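Local coordinates for protein transcription termination factor FttA (Methanosarcina mazei, PDB 2XR1) that probably terminates transcription by cutting nascent RNA, acting as a two-zinc endonuclease and 5'-3' exonuclease of the metallo-beta-lactamase superfamily, at residues V186-G191 against S198-S203; G354-E359 against M590-R595; T376-A381 against R602-H607; G384-F389 against C613-S618. One frame throughout, in Å; residues are numbered along the deposited sequence.

Interaction 1: residues V186-G191 against S198-S203; sequences VTALGG and SCFLLS
F200 lays its ring along the backbone of the facing strand, with CE1 4.0 Å from A188 CB and CE2 3.8 Å from G190 O. Its CG is anti to the carbonyl carbon and beside its own N (chi1 -68°), and the ring so placed lies against the A188 methyl. G191 O lies at the ring edge, near the plane. V186 shares this face: CG1, placed anti to N, comes to 4.3 Å from F200 CD1, while CG2 reaches toward L202 CD1. L189 turns in toward the partner strand and meets C199, CD1 lying 3.9 Å from C199 SG. T187 and L201 share the face of C199, and T187 OG1 is bonded to T636 on the next strand of the sheet.

The backbones form an antiparallel beta hairpin within the metallo-beta-lactamase fold. T187 N gives to L201 O at 2.9 Å, and L201 N returns a nearly straight bond to T187 O at 2.8 Å. L189 N continues the pattern to C199 O, but C199 N to G190 O (3.1 Å) is weak. The chemistry is thus main-chain bonding with mostly apolar side-chain packing, all buried, close to the zinc site where S198 approaches H607.

Interaction 2: residues G354-E359 against M590-R595; sequences GDYKYE and MEYVKR. With ZN (zinc ion), chain E; ZN (zinc ion), chain F.
Y358 and Y592 both carry CG anti to the backbone N (chi1 -167° and -174°), and these torsions bring the two rings into an edge-to-face pair; Y356 adds the third ring. The result is an aromatic cluster that fastens a loop of the N-terminal part of the metallo-beta-lactamase domain to helix 586-594 of its C-terminal part. Y592 presents its edge to the face of Y358, the planes 83° apart and the centroids separated by 5.5 Å. Its CA also sits over that face, a CH-pi contact 4.0 Å from the Y358 centroid. Y356 approaches a face of the Y592 ring obliquely, its CE2 nearest to Y592 CG at 3.4 Å.

At the outer end Y358 OH lies at the edge of the R595 guanidinium, near its plane, and 3.7 Å from R595 CB. E591 CB meets the edge of the Y358 ring at CE2, 3.8 Å away. The hydroxyls of the buried rings have partners beyond the cluster: Y356 OH bonds to S379 and Y592 OH to the carbonyl of V368. Directly before Y356 in the loop comes a zinc ligand, D355, whose OD2 bridges both metals, 2.3 Å from the zinc of chain E and 2.1 Å from the zinc of chain F.

Interaction 3: residues T376-A381 against R602-H607; sequences TVISEA and RVFTEH. With ZN (zinc ion), chain F.
T376 points its CG2 at the edge of the F604 ring, in the ring plane and 4.0 Å from CE2. This pair lies on one face of two parallel strands, 376-380 and 602-606, neighbours in a mixed sheet of the metallo-beta-lactamase fold. On the same face I378 leans over the root of F604, CG1 to CB 4.0 Å, and its other branch, CG2, crosses the E606 side chain at about a right angle, 3.8 Å from CG. Within its own strand F604 CZ lies over one face of the R602 guanidinium, toward the rim; R602 NE forms a salt bridge with E627. The opposite face is formed by V377 against V603 and by S379 beside T605, where S379 OG turns back to bond E380 O at 2.7 Å.

Between the strands the backbone bonds alternate. S379 N to F604 O is almost perfectly straight (178°), whereas E606 N to S379 O is weak. The side chains of E380 and E606 then diverge. At the strand ends E380 CB packs on H607 CB at 4.0 Å, while E380 OE1 and H607 ND1 both bond to the hydroxyl of T382. A381 N bonds to H607 O at 3.3 Å, and H607 NE2 binds a zinc ion at 2.2 Å.

Interaction 4: residues G384-F389 against C613-S618; sequences GNANAF and CVDLAS
D615 reaches from helix 610-624 to the loop at A386, and its OD2 takes the backbone N-H of A386 in a bond of 3.1 Å. That bond is fairly straight at the hydrogen (166°), yet the donor comes from well above the carboxylate plane, 71° out of it. With CG anti to its N (chi1 -160°), the aspartate side chain points off the helix surface toward the loop. The A386 methyl rests against the same carboxylate, CB 3.6 Å from D615 OD2.

The close-packed part lies on the buried side. There G384 has no side chain and sets its backbone directly on the helix, its CA 4.0 Å from L616 CB and its O 3.6 Å from the same atom. L616 carries on inward to A381 and T605. R586 ties this side together: its NH1 makes a salt bridge with D615 OD1 and a hydrogen bond with G384 O.

The other side is looser and faces solvent. N385 OD1 comes to 3.8 Å from D615 OD2, with amide and carboxylate nearly perpendicular. From N385 to A388 the chain makes a type I beta turn, and exposed N387 turns its side chain away from the helix. The loop after strand 376-380, leading toward what is predicted to be the beta-CASP region, is thus held by the D615 carboxylate on helix 610-624, in the C-terminal part of the metallo-beta-lactamase domain.

Overall arrangement
Interactions 1 and 3 are the buried ones, both strand pairings, but in different sheets: antiparallel in interaction 1, parallel in interaction 3. They meet where G191 O probably accepts a hydrogen bond from H607 N. Interactions 2 and 4 are only partly buried and each sets a loop on a helix, the first through an aromatic cluster, the second through a single carboxylate bond. Interactions 2 and 3 join at the metal site, with D355 and H607 on the same zinc and Y356 N probably bonded to E380 OE2. Interaction 4 touches interaction 3 through T605 and L616. Three contacts, 2, 3 and 4, link segments over 220 residues apart, binding the C-terminal part to the N-terminal part of the metallo-beta-lactamase domain.

Interaction 1: residues V186-G191 against S198-S203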
loop_
_atom_site.group_PDB
_atom_site.type_symbol
_atom_site.label_atom_id
_atom_site.label_comp_id
_atom_site.label_asym_id
_atom_site.label_seq_id
_atom_site.Cartn_x
_atom_site.Cartn_y
_atom_site.Cartn_z
ATOM N N VAL B 186 0.576 4.304 -7.283
ATOM C CA VAL B 186 -0.320 3.257 -7.761
ATOM C C VAL B 186 -0.110 1.978 -6.958
ATOM O O VAL B 186 1.030 1.502 -6.884
ATOM C CB VAL B 186 0.049 2.882 -9.162
ATOM C CG1 VAL B 186 -0.817 1.728 -9.613
ATOM C CG2 VAL B 186 -0.029 4.093 -10.081
ATOM N N THR B 187 -1.180 1.447 -6.345
ATOM C CA THR B 187 -1.152 0.155 -5.655
ATOM C C THR B 187 -1.880 -0.831 -6.536
ATOM O O THR B 187 -2.886 -0.479 -7.125
ATOM C CB THR B 187 -1.855 0.181 -4.273
ATOM O OG1 THR B 187 -1.282 1.180 -3.431
ATOM C CG2 THR B 187 -1.715 -1.173 -3.549
ATOM N N ALA B 188 -1.357 -2.053 -6.650
ATOM C CA ALA B 188 -1.983 -3.098 -7.477
ATOM C C ALA B 188 -2.787 -4.037 -6.583
ATOM O O ALA B 188 -2.278 -4.514 -5.556
ATOM C CB ALA B 188 -0.924 -3.888 -8.267
ATOM N N LEU B 189 -4.029 -4.302 -6.955
ATOM C CA LEU B 189 -4.833 -5.194 -6.179
ATOM C C LEU B 189 -5.248 -6.465 -6.928
ATOM O O LEU B 189 -5.944 -7.309 -6.372
ATOM C CB LEU B 189 -6.059 -4.461 -5.719
ATOM C CG LEU B 189 -5.770 -3.228 -4.873
ATOM C CD1 LEU B 189 -7.067 -2.429 -4.723
ATOM C CD2 LEU B 189 -5.215 -3.592 -3.509
ATOM N N GLY B 190 -4.836 -6.579 -8.179
ATOM C CA GLY B 190 -5.029 -7.765 -8.981
ATOM C C GLY B 190 -4.699 -7.403 -10.412
ATOM O O GLY B 190 -4.790 -6.261 -10.767
ATOM N N GLY B 191 -4.341 -8.374 -11.233
ATOM C CA GLY B 191 -4.047 -8.118 -12.635
ATOM C C GLY B 191 -2.558 -7.972 -12.936
ATOM O O GLY B 191 -2.173 -7.473 -14.005
ATOM N N SER B 198 -8.015 -7.634 -12.816
ATOM C CA SER B 198 -7.484 -6.316 -12.889
ATOM C C SER B 198 -8.201 -5.436 -11.906
ATOM O O SER B 198 -9.451 -5.481 -11.790
ATOM C CB SER B 198 -7.679 -5.741 -14.287
ATOM O OG SER B 198 -6.757 -6.275 -15.260
ATOM N N CYS B 199 -7.405 -4.622 -11.209
ATOM C CA CYS B 199 -7.900 -3.712 -10.188
ATOM C C CYS B 199 -6.697 -2.918 -9.642
ATOM O O CYS B 199 -5.743 -3.519 -9.155
ATOM C CB CYS B 199 -8.572 -4.495 -9.062
ATOM S SG CYS B 199 -9.313 -3.439 -7.805
ATOM N N PHE B 200 -6.710 -1.595 -9.783
ATOM C CA PHE B 200 -5.566 -0.766 -9.446
ATOM C C PHE B 200 -6.033 0.433 -8.638
ATOM O O PHE B 200 -7.140 0.962 -8.810
ATOM C CB PHE B 200 -4.864 -0.300 -10.732
ATOM C CG PHE B 200 -4.201 -1.398 -11.472
ATOM C CD1 PHE B 200 -2.853 -1.741 -11.195
ATOM C CD2 PHE B 200 -4.898 -2.143 -12.389
ATOM C CE1 PHE B 200 -2.235 -2.789 -11.847
ATOM C CE2 PHE B 200 -4.271 -3.229 -13.047
ATOM C CZ PHE B 200 -2.939 -3.548 -12.779
ATOM N N LEU B 201 -5.192 0.909 -7.747
ATOM C CA LEU B 201 -5.562 2.110 -6.987
ATOM C C LEU B 201 -4.596 3.199 -7.353
ATOM O O LEU B 201 -3.434 2.986 -7.220
ATOM C CB LEU B 201 -5.515 1.848 -5.506
ATOM C CG LEU B 201 -6.116 2.973 -4.680
ATOM C CD1 LEU B 201 -7.611 2.923 -4.802
ATOM C CD2 LEU B 201 -5.572 2.908 -3.161
ATOM N N LEU B 202 -5.084 4.330 -7.859
ATOM C CA LEU B 202 -4.273 5.521 -8.092
ATOM C C LEU B 202 -4.612 6.449 -6.961
ATOM O O LEU B 202 -5.767 6.663 -6.691
ATOM C CB LEU B 202 -4.639 6.157 -9.424
ATOM C CG LEU B 202 -4.170 7.562 -9.771
ATOM C CD1 LEU B 202 -2.649 7.695 -9.861
ATOM C CD2 LEU B 202 -4.866 7.922 -11.105
ATOM N N SER B 203 -3.617 6.989 -6.273
ATOM C CA SER B 203 -3.915 7.755 -5.099
ATOM C C SER B 203 -3.013 8.961 -4.982
ATOM O O SER B 203 -1.875 8.976 -5.502
ATOM C CB SER B 203 -3.887 6.890 -3.827
ATOM O OG SER B 203 -2.564 6.684 -3.370
#

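Interaction 2: residues G354-E359 against M590-R595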
loop_
_atom_site.group_PDB
_atom_site.type_symbol
_atom_site.label_atom_id
_atom_site.label_comp_id
_atom_site.label_asym_id
_atom_site.label_seq_id
_atom_site.Cartn_x
_atom_site.Cartn_y
_atom_site.Cartn_z
ATOM N N GLY B 354 -5.454 0.083 -20.068
ATOM C CA GLY B 354 -6.454 -1.010 -20.135
ATOM C C GLY B 354 -5.949 -1.967 -21.218
ATOM O O GLY B 354 -4.734 -2.005 -21.501
ATOM N N ASP B 355 -6.867 -2.729 -21.811
ATOM C CA ASP B 355 -6.563 -3.597 -22.924
ATOM C C ASP B 355 -6.640 -2.712 -24.188
ATOM O O ASP B 355 -7.527 -1.860 -24.286
ATOM C CB ASP B 355 -7.553 -4.752 -22.979
ATOM C CG ASP B 355 -7.431 -5.739 -21.774
ATOM O OD1 ASP B 355 -6.481 -5.508 -20.977
ATOM O OD2 ASP B 355 -8.266 -6.712 -21.639
ATOM N N TYR B 356 -5.700 -2.860 -25.122
ATOM C CA TYR B 356 -5.694 -2.054 -26.301
ATOM C C TYR B 356 -5.114 -2.747 -27.495
ATOM O O TYR B 356 -4.384 -3.721 -27.341
ATOM C CB TYR B 356 -4.901 -0.790 -26.069
ATOM C CG TYR B 356 -3.431 -0.943 -25.816
ATOM C CD1 TYR B 356 -2.940 -1.130 -24.516
ATOM C CD2 TYR B 356 -2.516 -0.801 -26.852
ATOM C CE1 TYR B 356 -1.575 -1.232 -24.283
ATOM C CE2 TYR B 356 -1.150 -0.878 -26.651
ATOM C CZ TYR B 356 -0.678 -1.105 -25.363
ATOM O OH TYR B 356 0.673 -1.174 -25.138
ATOM N N LYS B 357 -5.407 -2.215 -28.685
ATOM C CA LYS B 357 -4.807 -2.684 -29.919
ATOM C C LYS B 357 -4.338 -1.526 -30.785
ATOM O O LYS B 357 -5.140 -0.793 -31.370
ATOM C CB LYS B 357 -5.785 -3.555 -30.708
ATOM C CG LYS B 357 -5.137 -4.223 -31.918
ATOM C CD LYS B 357 -5.728 -5.616 -32.222
ATOM C CE LYS B 357 -5.151 -6.300 -33.483
ATOM N NZ LYS B 357 -3.826 -6.953 -33.263
ATOM N N TYR B 358 -3.019 -1.421 -30.908
ATOM C CA TYR B 358 -2.380 -0.388 -31.699
ATOM C C TYR B 358 -2.335 -0.768 -33.133
ATOM O O TYR B 358 -1.289 -0.981 -33.662
ATOM C CB TYR B 358 -0.966 -0.141 -31.166
ATOM C CG TYR B 358 -0.292 1.106 -31.681
ATOM C CD1 TYR B 358 -0.987 2.298 -31.799
ATOM C CD2 TYR B 358 1.063 1.104 -32.008
ATOM C CE1 TYR B 358 -0.374 3.422 -32.270
ATOM C CE2 TYR B 358 1.691 2.238 -32.458
ATOM C CZ TYR B 358 0.954 3.394 -32.590
ATOM O OH TYR B 358 1.517 4.541 -33.017
ATOM N N GLU B 359 -3.494 -0.867 -33.761
ATOM C CA GLU B 359 -3.591 -1.265 -35.159
ATOM C C GLU B 359 -5.003 -1.037 -35.594
ATOM O O GLU B 359 -5.881 -1.212 -34.822
ATOM C CB GLU B 359 -3.240 -2.723 -35.361
ATOM C CG GLU B 359 -3.276 -3.133 -36.848
ATOM C CD GLU B 359 -3.310 -4.659 -37.060
ATOM O OE1 GLU B 359 -3.149 -5.421 -36.060
ATOM O OE2 GLU B 359 -3.480 -5.102 -38.236
ATOM N N MET B 590 5.239 -2.800 -28.413
ATOM C CA MET B 590 6.470 -2.039 -28.468
ATOM C C MET B 590 6.305 -0.763 -29.270
ATOM O O MET B 590 6.845 0.260 -28.901
ATOM C CB MET B 590 7.608 -2.878 -29.065
ATOM C CG MET B 590 8.113 -3.948 -28.090
ATOM S SD MET B 590 9.272 -3.297 -26.807
ATOM C CE MET B 590 10.858 -3.567 -27.628
ATOM N N GLU B 591 5.545 -0.816 -30.354
ATOM C CA GLU B 591 5.352 0.341 -31.206
ATOM C C GLU B 591 4.533 1.405 -30.443
ATOM O O GLU B 591 4.853 2.591 -30.509
ATOM C CB GLU B 591 4.708 -0.064 -32.549
ATOM C CG GLU B 591 5.630 -0.854 -33.518
ATOM C CD GLU B 591 4.897 -1.452 -34.805
ATOM O OE1 GLU B 591 3.648 -1.741 -34.735
ATOM O OE2 GLU B 591 5.585 -1.624 -35.899
ATOM N N TYR B 592 3.546 0.960 -29.667
ATOM C CA TYR B 592 2.684 1.854 -28.892
ATOM C C TYR B 592 3.461 2.770 -27.960
ATOM O O TYR B 592 3.191 3.973 -27.904
ATOM C CB TYR B 592 1.710 1.074 -28.032
ATOM C CG TYR B 592 0.697 1.945 -27.315
ATOM C CD1 TYR B 592 -0.396 2.452 -27.988
ATOM C CD2 TYR B 592 0.809 2.211 -25.969
ATOM C CE1 TYR B 592 -1.343 3.212 -27.370
ATOM C CE2 TYR B 592 -0.121 3.007 -25.329
ATOM C CZ TYR B 592 -1.208 3.507 -26.061
ATOM O OH TYR B 592 -2.152 4.318 -25.462
ATOM N N VAL B 593 4.388 2.180 -27.211
ATOM C CA VAL B 593 5.237 2.932 -26.294
ATOM C C VAL B 593 6.260 3.707 -27.067
ATOM O O VAL B 593 6.426 4.885 -26.844
ATOM C CB VAL B 593 5.947 2.032 -25.274
ATOM C CG1 VAL B 593 6.635 2.873 -24.211
ATOM C CG2 VAL B 593 4.969 1.155 -24.600
ATOM N N LYS B 594 6.926 3.052 -28.006
ATOM C CA LYS B 594 7.993 3.695 -28.830
ATOM C C LYS B 594 7.543 4.994 -29.522
ATOM O O LYS B 594 8.284 5.966 -29.597
ATOM C CB LYS B 594 8.483 2.713 -29.915
ATOM C CG LYS B 594 9.584 3.276 -30.800
ATOM C CD LYS B 594 10.342 2.243 -31.640
ATOM C CE LYS B 594 11.615 2.911 -32.194
ATOM N NZ LYS B 594 12.717 2.009 -32.745
ATOM N N ARG B 595 6.342 4.958 -30.072
ATOM C CA ARG B 595 5.781 6.077 -30.824
ATOM C C ARG B 595 4.902 7.024 -29.950
ATOM O O ARG B 595 4.395 8.037 -30.450
ATOM C CB ARG B 595 4.943 5.550 -31.980
ATOM C CG ARG B 595 5.658 5.499 -33.221
ATOM C CD ARG B 595 6.091 4.150 -33.633
ATOM N NE ARG B 595 5.046 3.418 -34.321
ATOM C CZ ARG B 595 5.266 2.476 -35.243
ATOM N NH1 ARG B 595 6.487 2.189 -35.651
ATOM N NH2 ARG B 595 4.244 1.801 -35.766
HETATM ZN ZN ZN E . -10.394 -7.129 -22.491
HETATM ZN ZN ZN F . -8.514 -8.045 -20.031
#

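Interaction 3: residues T376-A381 against R602-H607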
loop_
_atom_site.group_PDB
_atom_site.type_symbol
_atom_site.label_atom_id
_atom_site.label_comp_id
_atom_site.label_asym_id
_atom_site.label_seq_id
_atom_site.Cartn_x
_atom_site.Cartn_y
_atom_site.Cartn_z
ATOM N N THR B 376 3.931 8.820 -16.891
ATOM C CA THR B 376 3.901 7.391 -16.552
ATOM C C THR B 376 2.853 6.658 -17.376
ATOM O O THR B 376 1.731 7.126 -17.487
ATOM C CB THR B 376 3.494 7.214 -15.053
ATOM O OG1 THR B 376 4.399 7.942 -14.214
ATOM C CG2 THR B 376 3.477 5.759 -14.606
ATOM N N VAL B 377 3.214 5.508 -17.934
ATOM C CA VAL B 377 2.264 4.614 -18.612
ATOM C C VAL B 377 2.210 3.251 -17.907
ATOM O O VAL B 377 3.222 2.646 -17.600
ATOM C CB VAL B 377 2.728 4.287 -20.041
ATOM C CG1 VAL B 377 1.689 3.338 -20.714
ATOM C CG2 VAL B 377 2.975 5.567 -20.875
ATOM N N ILE B 378 1.006 2.789 -17.627
ATOM C CA ILE B 378 0.793 1.474 -17.080
ATOM C C ILE B 378 0.095 0.749 -18.207
ATOM O O ILE B 378 -1.047 1.089 -18.552
ATOM C CB ILE B 378 -0.099 1.526 -15.827
ATOM C CG1 ILE B 378 0.712 2.115 -14.661
ATOM C CG2 ILE B 378 -0.614 0.117 -15.473
ATOM C CD1 ILE B 378 0.115 3.232 -13.944
ATOM N N SER B 379 0.798 -0.242 -18.777
ATOM C CA SER B 379 0.368 -0.915 -19.999
ATOM C C SER B 379 0.022 -2.368 -19.788
ATOM O O SER B 379 0.647 -3.038 -18.991
ATOM C CB SER B 379 1.484 -0.849 -21.037
ATOM O OG SER B 379 1.112 -1.578 -22.194
ATOM N N GLU B 380 -0.913 -2.873 -20.570
ATOM C CA GLU B 380 -1.137 -4.308 -20.599
ATOM C C GLU B 380 0.019 -4.963 -21.299
ATOM O O GLU B 380 0.756 -4.282 -21.982
ATOM C CB GLU B 380 -2.402 -4.703 -21.360
ATOM C CG GLU B 380 -2.360 -4.386 -22.853
ATOM C CD GLU B 380 -3.036 -5.444 -23.656
ATOM O OE1 GLU B 380 -2.596 -6.622 -23.540
ATOM O OE2 GLU B 380 -3.987 -5.114 -24.389
ATOM N N ALA B 381 0.140 -6.290 -21.129
ATOM C CA ALA B 381 1.247 -7.076 -21.658
ATOM C C ALA B 381 0.832 -8.485 -22.138
ATOM O O ALA B 381 1.609 -9.389 -22.046
ATOM C CB ALA B 381 2.380 -7.160 -20.608
ATOM N N ARG B 602 8.400 6.648 -17.190
ATOM C CA ARG B 602 8.334 5.263 -16.725
ATOM C C ARG B 602 7.231 4.467 -17.416
ATOM O O ARG B 602 6.226 5.012 -17.788
ATOM C CB ARG B 602 8.120 5.143 -15.221
ATOM C CG ARG B 602 8.636 6.220 -14.371
ATOM C CD ARG B 602 10.018 5.995 -13.793
ATOM N NE ARG B 602 9.997 5.290 -12.506
ATOM C CZ ARG B 602 9.387 5.708 -11.376
ATOM N NH1 ARG B 602 8.690 6.872 -11.327
ATOM N NH2 ARG B 602 9.464 4.923 -10.274
ATOM N N VAL B 603 7.442 3.176 -17.617
ATOM C CA VAL B 603 6.333 2.312 -17.904
ATOM C C VAL B 603 6.283 1.089 -17.007
ATOM O O VAL B 603 7.300 0.613 -16.538
ATOM C CB VAL B 603 6.125 1.990 -19.394
ATOM C CG1 VAL B 603 7.082 2.786 -20.336
ATOM C CG2 VAL B 603 6.071 0.571 -19.612
ATOM N N PHE B 604 5.077 0.644 -16.696
ATOM C CA PHE B 604 4.854 -0.484 -15.860
ATOM C C PHE B 604 4.012 -1.451 -16.634
ATOM O O PHE B 604 3.229 -1.033 -17.492
ATOM C CB PHE B 604 4.114 -0.052 -14.612
ATOM C CG PHE B 604 4.940 0.772 -13.712
ATOM C CD1 PHE B 604 5.843 0.181 -12.848
ATOM C CD2 PHE B 604 4.896 2.145 -13.770
ATOM C CE1 PHE B 604 6.625 0.968 -12.018
ATOM C CE2 PHE B 604 5.672 2.893 -12.961
ATOM C CZ PHE B 604 6.525 2.301 -12.086
ATOM N N THR B 605 4.150 -2.740 -16.371
ATOM C CA THR B 605 3.403 -3.704 -17.161
ATOM C C THR B 605 2.511 -4.598 -16.290
ATOM O O THR B 605 2.782 -4.814 -15.161
ATOM C CB THR B 605 4.352 -4.522 -18.036
ATOM O OG1 THR B 605 5.277 -5.215 -17.202
ATOM C CG2 THR B 605 5.097 -3.626 -18.979
ATOM N N GLU B 606 1.448 -5.096 -16.862
ATOM C CA GLU B 606 0.431 -5.838 -16.173
ATOM C C GLU B 606 -0.386 -6.617 -17.197
ATOM O O GLU B 606 -0.102 -6.554 -18.381
ATOM C CB GLU B 606 -0.472 -4.913 -15.341
ATOM C CG GLU B 606 -0.964 -3.662 -16.023
ATOM C CD GLU B 606 -2.391 -3.729 -16.628
ATOM O OE1 GLU B 606 -3.305 -4.450 -16.118
ATOM O OE2 GLU B 606 -2.623 -2.980 -17.625
ATOM N N HIS B 607 -1.355 -7.405 -16.736
ATOM C CA HIS B 607 -2.276 -8.119 -17.643
ATOM C C HIS B 607 -1.508 -8.974 -18.653
ATOM O O HIS B 607 -1.588 -8.779 -19.852
ATOM C CB HIS B 607 -3.171 -7.131 -18.321
ATOM C CG HIS B 607 -4.385 -7.720 -18.939
ATOM N ND1 HIS B 607 -4.344 -8.421 -20.115
ATOM C CD2 HIS B 607 -5.695 -7.615 -18.607
ATOM C CE1 HIS B 607 -5.573 -8.766 -20.462
ATOM N NE2 HIS B 607 -6.412 -8.284 -19.567
HETATM ZN ZN ZN F . -8.514 -8.045 -20.031
#

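Interaction 4: residues G384-F389 against C613-S618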
loop_
_atom_site.group_PDB
_atom_site.type_symbol
_atom_site.label_atom_id
_atom_site.label_comp_id
_atom_site.label_asym_id
_atom_site.label_seq_id
_atom_site.Cartn_x
_atom_site.Cartn_y
_atom_site.Cartn_z
ATOM N N GLY B 384 2.975 -10.006 -24.490
ATOM C CA GLY B 384 4.191 -9.311 -24.167
ATOM C C GLY B 384 5.452 -10.130 -24.340
ATOM O O GLY B 384 6.535 -9.583 -24.310
ATOM N N ASN B 385 5.301 -11.439 -24.491
ATOM C CA ASN B 385 6.429 -12.311 -24.694
ATOM C C ASN B 385 7.228 -12.000 -25.970
ATOM O O ASN B 385 6.661 -11.670 -27.000
ATOM C CB ASN B 385 5.932 -13.751 -24.732
ATOM C CG ASN B 385 5.959 -14.417 -23.366
ATOM O OD1 ASN B 385 7.043 -14.656 -22.805
ATOM N ND2 ASN B 385 4.790 -14.750 -22.837
ATOM N N ALA B 386 8.548 -12.133 -25.912
ATOM C CA ALA B 386 9.415 -11.918 -27.102
ATOM C C ALA B 386 8.842 -12.576 -28.357
ATOM O O ALA B 386 9.008 -12.102 -29.461
ATOM C CB ALA B 386 10.842 -12.434 -26.812
ATOM N N ASN B 387 8.156 -13.677 -28.137
ATOM C CA ASN B 387 7.728 -14.644 -29.147
ATOM C C ASN B 387 6.381 -14.288 -29.810
ATOM O O ASN B 387 6.023 -14.854 -30.825
ATOM C CB ASN B 387 7.507 -15.945 -28.351
ATOM C CG ASN B 387 7.709 -17.174 -29.140
ATOM O OD1 ASN B 387 7.693 -18.272 -28.573
ATOM N ND2 ASN B 387 7.899 -17.036 -30.454
ATOM N N ALA B 388 5.646 -13.348 -29.214
ATOM C CA ALA B 388 4.210 -13.339 -29.267
ATOM C C ALA B 388 3.615 -12.419 -30.356
ATOM O O ALA B 388 2.779 -11.546 -30.125
ATOM C CB ALA B 388 3.643 -13.018 -27.827
ATOM N N PHE B 389 4.028 -12.671 -31.569
ATOM C CA PHE B 389 3.469 -11.970 -32.716
ATOM C C PHE B 389 2.182 -12.661 -33.105
ATOM O O PHE B 389 1.948 -13.824 -32.772
ATOM C CB PHE B 389 4.468 -11.954 -33.874
ATOM C CG PHE B 389 5.801 -11.437 -33.459
ATOM C CD1 PHE B 389 5.978 -10.074 -33.194
ATOM C CD2 PHE B 389 6.854 -12.310 -33.209
ATOM C CE1 PHE B 389 7.217 -9.591 -32.770
ATOM C CE2 PHE B 389 8.084 -11.827 -32.774
ATOM C CZ PHE B 389 8.265 -10.477 -32.557
ATOM N N CYS B 613 4.847 -10.263 -18.707
ATOM C CA CYS B 613 4.993 -8.904 -18.148
ATOM C C CYS B 613 6.441 -8.550 -17.998
ATOM O O CYS B 613 6.849 -7.478 -18.329
ATOM C CB CYS B 613 4.295 -8.777 -16.792
ATOM S SG CYS B 613 2.434 -8.955 -16.861
ATOM N N VAL B 614 7.220 -9.487 -17.497
ATOM C CA VAL B 614 8.638 -9.266 -17.245
ATOM C C VAL B 614 9.442 -9.136 -18.553
ATOM O O VAL B 614 10.357 -8.309 -18.654
ATOM C CB VAL B 614 9.188 -10.417 -16.303
ATOM C CG1 VAL B 614 10.702 -10.392 -16.172
ATOM C CG2 VAL B 614 8.472 -10.335 -14.908
ATOM N N ASP B 615 9.085 -9.931 -19.548
ATOM C CA ASP B 615 9.746 -9.865 -20.856
ATOM C C ASP B 615 9.487 -8.522 -21.534
ATOM O O ASP B 615 10.393 -7.859 -22.003
ATOM C CB ASP B 615 9.207 -10.968 -21.775
ATOM C CG ASP B 615 10.138 -11.289 -22.953
ATOM O OD1 ASP B 615 10.824 -10.363 -23.521
ATOM O OD2 ASP B 615 10.157 -12.512 -23.320
ATOM N N LEU B 616 8.235 -8.122 -21.583
ATOM C CA LEU B 616 7.912 -6.861 -22.170
ATOM C C LEU B 616 8.599 -5.713 -21.419
ATOM O O LEU B 616 9.149 -4.804 -22.044
ATOM C CB LEU B 616 6.391 -6.666 -22.219
ATOM C CG LEU B 616 5.956 -5.397 -22.928
ATOM C CD1 LEU B 616 6.343 -5.441 -24.398
ATOM C CD2 LEU B 616 4.473 -5.152 -22.760
ATOM N N ALA B 617 8.572 -5.736 -20.090
ATOM C CA ALA B 617 9.168 -4.639 -19.336
ATOM C C ALA B 617 10.632 -4.459 -19.724
ATOM O O ALA B 617 11.008 -3.389 -20.172
ATOM C CB ALA B 617 9.025 -4.814 -17.850
ATOM N N SER B 618 11.440 -5.516 -19.577
ATOM C CA SER B 618 12.871 -5.408 -19.810
ATOM C C SER B 618 13.154 -5.151 -21.264
ATOM O O SER B 618 14.131 -4.486 -21.569
ATOM C CB SER B 618 13.654 -6.625 -19.313
ATOM O OG SER B 618 13.208 -7.805 -19.876
#